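PDB 7KW3: PCP domain from Thermobifida fusca, which probably serves as a peptidyl carrier protein of a non-ribosomal peptide synthetase, holding intermediates on a phosphopantetheine arm. Local coordinates for residues 48-52 with 53-57. Sequence-based numbering, arbitrary orientation.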
# COMPACT_ATOMS: atom_id res chain seq x y z
N ARG A 48 1.48 -7.07 -5.43
CA ARG A 48 0.06 -7.23 -5.19
C ARG A 48 -0.70 -5.95 -5.49
O ARG A 48 -1.84 -6.00 -5.95
CB ARG A 48 -0.17 -7.72 -3.75
CG ARG A 48 0.01 -9.25 -3.63
CD ARG A 48 0.36 -9.75 -2.22
NE ARG A 48 1.30 -10.90 -2.28
CZ ARG A 48 1.63 -11.70 -1.26
NH1 ARG A 48 1.12 -11.54 -0.04
NH2 ARG A 48 2.50 -12.69 -1.48
N ALA A 49 -0.04 -4.80 -5.31
CA ALA A 49 -0.63 -3.54 -5.75
C ALA A 49 -0.87 -3.53 -7.25
O ALA A 49 -1.92 -3.08 -7.73
CB ALA A 49 0.27 -2.37 -5.34
N ARG A 50 0.10 -4.03 -8.02
CA ARG A 50 -0.10 -4.10 -9.46
C ARG A 50 -1.27 -5.03 -9.79
O ARG A 50 -2.11 -4.69 -10.64
CB ARG A 50 1.18 -4.56 -10.16
CG ARG A 50 0.95 -5.08 -11.57
CD ARG A 50 2.25 -5.44 -12.27
NE ARG A 50 2.83 -4.24 -12.87
CZ ARG A 50 2.46 -3.76 -14.06
NH1 ARG A 50 1.53 -4.37 -14.78
NH2 ARG A 50 3.05 -2.66 -14.53
N SER A 51 -1.36 -6.18 -9.13
CA SER A 51 -2.52 -7.05 -9.33
C SER A 51 -3.82 -6.33 -9.03
O SER A 51 -4.83 -6.57 -9.69
CB SER A 51 -2.42 -8.31 -8.47
OG SER A 51 -1.30 -9.10 -8.81
N ALA A 52 -3.81 -5.42 -8.06
CA ALA A 52 -5.00 -4.65 -7.72
C ALA A 52 -5.19 -3.41 -8.59
O ALA A 52 -6.08 -2.61 -8.31
CB ALA A 52 -4.97 -4.24 -6.25
N GLY A 53 -4.37 -3.22 -9.62
CA GLY A 53 -4.58 -2.15 -10.56
C GLY A 53 -3.71 -0.92 -10.39
O GLY A 53 -3.95 0.08 -11.08
N TRP A 54 -2.71 -0.95 -9.52
CA TRP A 54 -1.94 0.24 -9.18
C TRP A 54 -0.44 -0.04 -9.25
O TRP A 54 0.06 -0.98 -8.64
CB TRP A 54 -2.38 0.78 -7.81
CG TRP A 54 -3.82 1.19 -7.90
CD1 TRP A 54 -4.92 0.44 -7.57
CD2 TRP A 54 -4.33 2.41 -8.46
NE1 TRP A 54 -6.07 1.13 -7.85
CE2 TRP A 54 -5.74 2.34 -8.40
CE3 TRP A 54 -3.73 3.57 -8.99
CZ2 TRP A 54 -6.57 3.37 -8.86
CZ3 TRP A 54 -4.55 4.60 -9.45
CH2 TRP A 54 -5.96 4.49 -9.38
N GLU A 55 0.25 0.80 -10.02
CA GLU A 55 1.67 0.66 -10.29
C GLU A 55 2.45 1.51 -9.30
O GLU A 55 2.30 2.73 -9.29
CB GLU A 55 1.99 1.10 -11.71
CG GLU A 55 2.44 -0.01 -12.60
CD GLU A 55 3.13 0.50 -13.84
OE1 GLU A 55 4.33 0.20 -14.01
OE2 GLU A 55 2.47 1.18 -14.65
N ILE A 56 3.28 0.86 -8.48
CA ILE A 56 4.20 1.55 -7.59
C ILE A 56 5.56 0.86 -7.67
O ILE A 56 5.68 -0.25 -8.18
CB ILE A 56 3.72 1.58 -6.13
CG1 ILE A 56 3.36 0.17 -5.67
CG2 ILE A 56 2.56 2.55 -5.97
CD1 ILE A 56 3.02 0.06 -4.20
N SER A 57 6.57 1.55 -7.15
CA SER A 57 7.90 0.98 -6.98
C SER A 57 8.23 0.78 -5.51
O SER A 57 7.63 1.40 -4.61
CB SER A 57 8.96 1.87 -7.61
OG SER A 57 9.15 3.03 -6.81
O HOH W 1 0.93 -0.69 -16.10
O HOH W 2 -8.68 -0.42 -8.01
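Two backbone bonds tie Gly53 and Trp54 to the last turn of helix 39-51. Trp54 N donates to Ala49 O at 2.9 Å, with an N-H...O angle of 160°, and Gly53 N donates to Arg50 O, also at 2.9 Å. Gly53 has a positive phi, where a CB would jam against the carbonyl of Ala52. Together these features define a Schellman motif with Gly53 as its C-prime residue. In this carrier-protein helical bundle, the motif turns the chain from the helix into the short strand 54-55, which pairs antiparallel with strand 75-76.

The Arg50 chain leaves with CG anti to the backbone N and bends at chi3 (-85°), which sets its guanidinium beside Glu55, the two side chains pointing the same way. Arg50 NH2 meets Glu55 OE1 at 3.2 Å in a salt bridge, the oxygen near the guanidinium plane although the two flat groups are 61° apart. A water weakly bridges Arg50 NH2 and Glu55 OE2.

Apolar contact is slight: Ala49 CB touches Ile56 CD1 at 3.8 Å, while Ala49 also packs on Leu13 of helix 8-21. Trp54 CD1 lies 3.3 Å from Ala52 O, and a second water accepts from Trp54 NE1.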